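Local coordinates for M152 protein (Murid herpesvirus 1, PDB 4G59), which probably acts as a viral immune-evasion glycoprotein with an MHC class I-like fold that binds a host protein ligand, at residues Q19-T24 and I39-S44; S45-I50 and Q204-Y209; A91-V96 and M113-T118. All coordinates share one frame; numbering follows the deposited sequence.

Contact 1 of 3, residues Q19-T24 and I39-S44; sequences QDLTAT and INLEQS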
# COMPACT_ATOMS: atom_id res chain seq x y z
N GLN B 19 -1.90 0.04 -26.80
CA GLN B 19 -1.29 -0.99 -27.63
C GLN B 19 -0.47 -1.96 -26.82
O GLN B 19 0.02 -1.61 -25.73
CB GLN B 19 -0.41 -0.38 -28.72
CG GLN B 19 -1.13 -0.13 -30.01
CD GLN B 19 -1.63 1.28 -30.12
OE1 GLN B 19 -0.84 2.21 -30.23
NE2 GLN B 19 -2.95 1.45 -30.06
N ASP B 20 -0.30 -3.17 -27.36
CA ASP B 20 0.41 -4.25 -26.67
C ASP B 20 -0.18 -4.42 -25.29
O ASP B 20 0.53 -4.35 -24.29
CB ASP B 20 1.91 -3.98 -26.60
CG ASP B 20 2.57 -4.08 -27.95
OD1 ASP B 20 1.84 -4.02 -28.96
OD2 ASP B 20 3.81 -4.22 -28.01
N LEU B 21 -1.50 -4.62 -25.26
CA LEU B 21 -2.25 -4.62 -24.02
C LEU B 21 -1.74 -5.75 -23.13
O LEU B 21 -1.51 -6.87 -23.60
CB LEU B 21 -3.76 -4.70 -24.28
CG LEU B 21 -4.68 -4.49 -23.07
CD1 LEU B 21 -5.96 -3.80 -23.45
CD2 LEU B 21 -5.03 -5.81 -22.41
N THR B 22 -1.52 -5.41 -21.86
CA THR B 22 -1.00 -6.36 -20.90
C THR B 22 -1.70 -6.16 -19.56
O THR B 22 -1.46 -5.18 -18.85
CB THR B 22 0.52 -6.23 -20.74
OG1 THR B 22 1.13 -6.25 -22.04
CG2 THR B 22 1.07 -7.38 -19.91
N ALA B 23 -2.59 -7.09 -19.23
CA ALA B 23 -3.37 -7.05 -17.99
C ALA B 23 -2.66 -7.79 -16.88
O ALA B 23 -2.23 -8.93 -17.08
CB ALA B 23 -4.75 -7.66 -18.21
N THR B 24 -2.55 -7.16 -15.71
CA THR B 24 -1.96 -7.82 -14.55
C THR B 24 -3.06 -8.19 -13.55
O THR B 24 -3.75 -7.30 -13.03
CB THR B 24 -0.93 -6.92 -13.87
OG1 THR B 24 0.18 -6.74 -14.75
CG2 THR B 24 -0.40 -7.57 -12.60
N ILE B 39 -7.14 -5.90 -10.94
CA ILE B 39 -6.61 -5.94 -12.31
C ILE B 39 -6.11 -4.55 -12.70
O ILE B 39 -6.73 -3.53 -12.33
CB ILE B 39 -7.68 -6.35 -13.31
CG1 ILE B 39 -8.31 -7.68 -12.91
CG2 ILE B 39 -7.10 -6.41 -14.71
CD1 ILE B 39 -9.69 -7.87 -13.50
N ASN B 40 -5.00 -4.50 -13.44
CA ASN B 40 -4.56 -3.23 -14.01
C ASN B 40 -3.90 -3.46 -15.36
O ASN B 40 -3.58 -4.60 -15.72
CB ASN B 40 -3.64 -2.47 -13.04
CG ASN B 40 -2.31 -3.19 -12.80
OD1 ASN B 40 -1.33 -2.96 -13.52
ND2 ASN B 40 -2.27 -4.06 -11.78
N LEU B 41 -3.74 -2.39 -16.12
CA LEU B 41 -3.09 -2.44 -17.42
C LEU B 41 -1.71 -1.85 -17.21
O LEU B 41 -1.47 -1.32 -16.14
CB LEU B 41 -3.89 -1.63 -18.44
CG LEU B 41 -5.23 -2.29 -18.76
CD1 LEU B 41 -6.02 -1.48 -19.78
CD2 LEU B 41 -4.97 -3.69 -19.31
N GLU B 42 -0.82 -1.94 -18.19
CA GLU B 42 0.58 -1.62 -17.96
C GLU B 42 0.85 -0.17 -17.52
O GLU B 42 1.74 0.07 -16.70
CB GLU B 42 1.44 -1.98 -19.18
CG GLU B 42 2.93 -1.97 -18.90
CD GLU B 42 3.76 -2.21 -20.14
OE1 GLU B 42 3.17 -2.48 -21.21
OE2 GLU B 42 5.00 -2.12 -20.05
N GLN B 43 0.10 0.79 -18.04
CA GLN B 43 0.30 2.17 -17.60
C GLN B 43 -0.89 2.70 -16.76
O GLN B 43 -1.05 3.92 -16.62
CB GLN B 43 0.62 3.08 -18.79
CG GLN B 43 2.07 2.97 -19.30
CD GLN B 43 2.25 2.02 -20.50
OE1 GLN B 43 1.28 1.47 -21.03
NE2 GLN B 43 3.50 1.84 -20.91
N SER B 44 -1.72 1.80 -16.21
CA SER B 44 -2.88 2.21 -15.40
C SER B 44 -2.70 1.86 -13.92
O SER B 44 -1.86 1.03 -13.56
CB SER B 44 -4.19 1.58 -15.92
OG SER B 44 -4.44 0.30 -15.37
O HOH W 1 -1.12 -2.46 -21.23
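Thr24 meets Asn40 as an antiparallel hydrogen-bonded pair. Thr24 N donates to Asn40 O at 2.8 Å, almost straight at 171°. The return bond, Asn40 N to Thr24 O, measures 3.1 Å. The two side chains lie side by side and point the same way. Leu41 fills the other side of the backbone pair. Its CG stands beside the backbone N (chi1 -69°), and the CD2 branch does the touching. Leu41 CD2 packs on Leu21 CD2 at 3.8 Å and also reaches Ala23 CB. At Thr22 the strands part. Thr22 O still receives a CA-H contact from Leu41, but a water accepts from both Thr22 N (3.0 Å) and Glu42 N (3.1 Å) and spans the gap. The Thr22 hydroxyl turns back along its own chain, and OG1 bonds to Asp20 O at 3.0 Å. Ser44 OG holds Leu41 N at 2.9 Å across the type I turn from Leu41 to Ser44. Leu21 and Leu41 also touch helix 161-178. This is the open end of the hairpin of strands 22-31 and 34-40, part of the beta-sheet floor of an MHC class I-like platform.

Contact 2 of 3, residues S45-I50 and Q204-Y209; sequences SDIFRI and QVPLAY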
# COMPACT_ATOMS: atom_id res chain seq x y z
N SER B 45 -3.47 2.52 -13.06
CA SER B 45 -3.55 2.09 -11.66
C SER B 45 -4.65 1.02 -11.65
O SER B 45 -5.04 0.55 -12.72
CB SER B 45 -3.92 3.27 -10.77
OG SER B 45 -5.10 3.88 -11.24
N ASP B 46 -5.16 0.60 -10.50
CA ASP B 46 -6.15 -0.48 -10.57
C ASP B 46 -7.44 -0.03 -11.23
O ASP B 46 -8.03 1.01 -10.87
CB ASP B 46 -6.48 -1.11 -9.22
CG ASP B 46 -5.26 -1.59 -8.48
OD1 ASP B 46 -4.24 -1.92 -9.11
OD2 ASP B 46 -5.35 -1.61 -7.23
N ILE B 47 -7.87 -0.81 -12.21
CA ILE B 47 -9.16 -0.57 -12.87
C ILE B 47 -10.27 -1.37 -12.16
O ILE B 47 -11.42 -0.90 -12.01
CB ILE B 47 -9.08 -0.94 -14.36
CG1 ILE B 47 -8.02 -0.07 -15.05
CG2 ILE B 47 -10.42 -0.79 -15.04
CD1 ILE B 47 -7.57 -0.60 -16.44
N PHE B 48 -9.93 -2.57 -11.72
CA PHE B 48 -10.86 -3.37 -10.93
C PHE B 48 -10.17 -3.84 -9.66
O PHE B 48 -9.01 -4.28 -9.69
CB PHE B 48 -11.36 -4.56 -11.72
CG PHE B 48 -12.32 -5.42 -10.96
CD1 PHE B 48 -13.64 -5.01 -10.77
CD2 PHE B 48 -11.91 -6.65 -10.44
CE1 PHE B 48 -14.54 -5.81 -10.07
CE2 PHE B 48 -12.80 -7.44 -9.74
CZ PHE B 48 -14.12 -7.02 -9.56
N ARG B 49 -10.88 -3.73 -8.54
CA ARG B 49 -10.33 -4.18 -7.27
C ARG B 49 -11.40 -4.67 -6.32
O ARG B 49 -12.47 -4.05 -6.16
CB ARG B 49 -9.48 -3.09 -6.59
CG ARG B 49 -8.73 -3.61 -5.34
CD ARG B 49 -8.28 -2.48 -4.41
NE ARG B 49 -7.21 -1.63 -4.95
CZ ARG B 49 -6.77 -0.51 -4.35
NH1 ARG B 49 -7.32 -0.09 -3.20
NH2 ARG B 49 -5.79 0.20 -4.91
N ILE B 50 -11.10 -5.79 -5.68
CA ILE B 50 -11.92 -6.30 -4.60
C ILE B 50 -11.08 -6.26 -3.35
O ILE B 50 -10.07 -6.99 -3.26
CB ILE B 50 -12.32 -7.77 -4.83
CG1 ILE B 50 -12.84 -7.98 -6.25
CG2 ILE B 50 -13.36 -8.19 -3.79
CD1 ILE B 50 -13.27 -9.39 -6.56
N GLN B 204 -10.66 10.93 -11.73
CA GLN B 204 -11.50 9.75 -11.96
C GLN B 204 -10.96 8.89 -13.09
O GLN B 204 -11.68 8.08 -13.69
CB GLN B 204 -12.92 10.19 -12.30
CG GLN B 204 -13.65 10.93 -11.16
CD GLN B 204 -15.04 11.41 -11.58
OE1 GLN B 204 -15.56 11.00 -12.62
NE2 GLN B 204 -15.64 12.28 -10.77
N VAL B 205 -9.68 9.09 -13.39
CA VAL B 205 -9.03 8.46 -14.52
C VAL B 205 -7.84 7.66 -14.01
O VAL B 205 -6.82 8.23 -13.63
CB VAL B 205 -8.57 9.51 -15.52
CG1 VAL B 205 -7.75 8.87 -16.65
CG2 VAL B 205 -9.77 10.24 -16.08
N PRO B 206 -7.98 6.32 -13.98
CA PRO B 206 -6.98 5.47 -13.34
C PRO B 206 -5.69 5.27 -14.13
O PRO B 206 -5.43 4.16 -14.63
CB PRO B 206 -7.71 4.12 -13.20
CG PRO B 206 -8.77 4.13 -14.34
CD PRO B 206 -9.19 5.58 -14.40
N LEU B 207 -4.86 6.29 -14.20
CA LEU B 207 -3.55 6.13 -14.84
C LEU B 207 -2.43 6.00 -13.81
O LEU B 207 -2.58 6.41 -12.65
CB LEU B 207 -3.26 7.28 -15.81
CG LEU B 207 -4.16 7.31 -17.04
CD1 LEU B 207 -4.15 8.68 -17.72
CD2 LEU B 207 -3.71 6.19 -18.01
N ALA B 208 -1.31 5.41 -14.23
CA ALA B 208 -0.16 5.30 -13.33
C ALA B 208 0.59 6.62 -13.25
O ALA B 208 1.67 6.76 -13.81
CB ALA B 208 0.77 4.18 -13.74
N TYR B 209 0.02 7.59 -12.55
CA TYR B 209 0.63 8.90 -12.45
C TYR B 209 1.90 8.84 -11.62
O TYR B 209 2.06 8.01 -10.72
CB TYR B 209 -0.33 9.89 -11.80
CG TYR B 209 -1.67 10.02 -12.49
CD1 TYR B 209 -1.84 10.84 -13.60
CD2 TYR B 209 -2.79 9.35 -12.00
CE1 TYR B 209 -3.09 10.97 -14.21
CE2 TYR B 209 -4.03 9.48 -12.59
CZ TYR B 209 -4.17 10.27 -13.70
OH TYR B 209 -5.42 10.37 -14.27
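Ser45 and Pro206 carry most of this small contact. Ser45 OG sits between its backbone N and carbonyl carbon (chi1 55°), and this rotation lays the hydroxyl against the proline. OG is 3.2 Å from Pro206 CA and 3.3 Å from Pro206 CB. Ser45 N donates to Pro206 O at 3.0 Å, but the N-H comes from well above the carbonyl plane, 63° out of it. Ile47 adds a looser apolar touch, CG1 to Pro206 CG at 4.3 Å. Each side is braced from within. Arg49 grips Asp46 side-on, with NE and NH2 both on OD2. The NE bond is 2.9 Å long and uses the anti lone pair, and OD2 lies in the guanidinium plane. In 204-209, Tyr209 OH reaches back to Val205 O at 2.6 Å. Leu207 N closes the inverse gamma turn centred on Pro206 by donating to the same oxygen, from the same face. Leu207 CB lies over one face of the Tyr209 ring. Ile47 and Phe48 both face Ile39 of strand 34-40 in a classic beta bulge. Ile47 and Leu207 pack on Ile175 of helix 161-178, while Ser45 meets Met223 of strand 220-225.

Contact 3 of 3, residues A91-V96 and M113-T118; sequences AGRPVV and MMDGNT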
# COMPACT_ATOMS: atom_id res chain seq x y z
N ALA B 91 0.60 -22.72 7.76
CA ALA B 91 0.38 -21.56 8.60
C ALA B 91 -0.08 -20.54 7.60
O ALA B 91 0.42 -20.51 6.49
CB ALA B 91 1.65 -21.13 9.25
N GLY B 92 -1.04 -19.72 7.97
CA GLY B 92 -1.65 -18.84 6.98
C GLY B 92 -0.88 -17.54 6.84
O GLY B 92 -1.42 -16.45 7.06
N ARG B 93 0.40 -17.64 6.49
CA ARG B 93 1.17 -16.44 6.25
C ARG B 93 0.65 -15.83 4.94
O ARG B 93 0.15 -16.55 4.05
CB ARG B 93 2.66 -16.75 6.19
CG ARG B 93 3.05 -17.61 5.01
CD ARG B 93 4.49 -18.07 5.14
NE ARG B 93 5.42 -16.97 4.97
CZ ARG B 93 6.64 -16.94 5.47
NH1 ARG B 93 7.08 -17.95 6.19
NH2 ARG B 93 7.42 -15.89 5.27
N PRO B 94 0.74 -14.49 4.82
CA PRO B 94 0.23 -13.84 3.61
C PRO B 94 1.11 -14.15 2.41
O PRO B 94 2.32 -14.37 2.56
CB PRO B 94 0.28 -12.34 3.97
CG PRO B 94 1.39 -12.24 5.02
CD PRO B 94 1.31 -13.53 5.80
N VAL B 95 0.50 -14.20 1.22
CA VAL B 95 1.22 -14.49 -0.01
C VAL B 95 0.56 -13.73 -1.16
O VAL B 95 -0.65 -13.46 -1.10
CB VAL B 95 1.23 -16.02 -0.33
CG1 VAL B 95 -0.17 -16.57 -0.39
CG2 VAL B 95 1.94 -16.31 -1.62
N VAL B 96 1.33 -13.38 -2.19
CA VAL B 96 0.73 -12.75 -3.38
C VAL B 96 1.06 -13.53 -4.64
O VAL B 96 2.21 -13.96 -4.83
CB VAL B 96 1.18 -11.26 -3.57
CG1 VAL B 96 0.42 -10.59 -4.74
CG2 VAL B 96 1.00 -10.46 -2.31
N MET B 113 5.06 -13.60 -4.43
CA MET B 113 5.77 -12.84 -3.42
C MET B 113 5.33 -13.16 -2.00
O MET B 113 4.14 -13.36 -1.73
CB MET B 113 5.65 -11.33 -3.66
CG MET B 113 6.24 -10.86 -4.97
SD MET B 113 5.01 -10.81 -6.28
CE MET B 113 5.63 -9.40 -7.21
N MET B 114 6.30 -13.20 -1.10
CA MET B 114 6.02 -13.29 0.33
C MET B 114 6.77 -12.22 1.09
O MET B 114 7.99 -12.10 0.93
CB MET B 114 6.39 -14.67 0.90
CG MET B 114 5.34 -15.75 0.65
SD MET B 114 5.53 -17.29 1.59
CE MET B 114 4.24 -18.18 0.72
N ASP B 115 6.06 -11.45 1.91
CA ASP B 115 6.71 -10.47 2.78
C ASP B 115 7.64 -9.48 2.07
O ASP B 115 8.75 -9.21 2.54
CB ASP B 115 7.44 -11.19 3.93
CG ASP B 115 6.50 -12.00 4.80
OD1 ASP B 115 5.28 -11.78 4.72
OD2 ASP B 115 6.96 -12.85 5.58
N GLY B 116 7.18 -8.95 0.94
CA GLY B 116 7.98 -8.01 0.16
C GLY B 116 9.02 -8.66 -0.74
O GLY B 116 9.65 -7.97 -1.54
N ASN B 117 9.22 -9.97 -0.62
CA ASN B 117 10.24 -10.67 -1.40
C ASN B 117 9.62 -11.46 -2.54
O ASN B 117 8.67 -12.20 -2.31
CB ASN B 117 11.04 -11.65 -0.53
CG ASN B 117 11.86 -10.97 0.55
OD1 ASN B 117 12.62 -10.02 0.29
ND2 ASN B 117 11.71 -11.45 1.79
N THR B 118 10.18 -11.33 -3.75
CA THR B 118 9.80 -12.20 -4.87
C THR B 118 10.53 -13.55 -4.79
O THR B 118 11.76 -13.59 -4.80
CB THR B 118 10.11 -11.54 -6.22
OG1 THR B 118 9.42 -10.28 -6.30
CG2 THR B 118 9.64 -12.42 -7.37
O HOH W 2 4.54 -14.50 4.16
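Arg93 starts with CG between its backbone N and carbonyl carbon (chi1 66°) and bends again at chi3, which carries its guanidinium across to Met114 and Asp115. Met114 has CG beside its backbone N (chi1 -81°) and runs extended beyond it, which brings SD to Arg93 and CE to Val95. The site is the open end of the beta hairpin of strands 95-103 and 106-114, in the sheet of the MHC class I-like platform. Val96 and Met113 form its antiparallel hydrogen-bonded pair. Val96 N donates to Met113 O at 2.8 Å, in the carbonyl plane, and Met113 N donates to Val96 O at 2.9 Å. The side chains of these two share one face of the sheet, where Val96 also touches Ile26 and Tyr28 of strand 22-31. Val95 and Met114 pack against helix 68-89, on Val81 and Phe89. Between them, Val95 CG2 meets Met114 CE at 3.8 Å. Arg93 crosses Met114 at about a right angle, with NE 3.4 Å from SD. It also makes a salt bridge to Asp115, NH2 to OD2 at 3.1 Å, with the two planes 30° apart. As a hydrogen bond this is weak and bent. Asp115 finds its strongest polar partner in a polar side chain of the other protein's chain, at OD2; OD1 makes a salt bridge to a basic side chain of that chain. Arg93 probably helps to position Asp115 at this interface. Asp115 itself sits in the type I' turn from Met114 to Asn117, which links strands 106-114 and 117-123 as a beta hairpin. One water binds these pieces together. It accepts from Arg93 NE at 2.7 Å and donates to Pro94 O at 2.7 Å and to Asp115 OD1 at 2.9 Å.

In the fold
From the N terminus, contact 1 comes first and pairs the open end of the hairpin 22-31/34-40, closing a loop of 14 residues. The chain then runs into 45-50, opening contact 2. Contact 2 closes at 204-209, after the helices, the rest of the platform sheet and strands 185-191 and 196-203. Contact 3 closes its own hairpin within that long span. Contacts 1 and 2 touch: Ile39 N lies 2.8 Å from Phe48 O, and Gln43 O lies 2.8 Å from Ala208 N. Contact 3 stands apart, its centre about 24 Å from both other centres. Contacts 1 and 3 join strands of the platform, while contact 2 ties that sheet to the loop between strands 196-203 and 210-213.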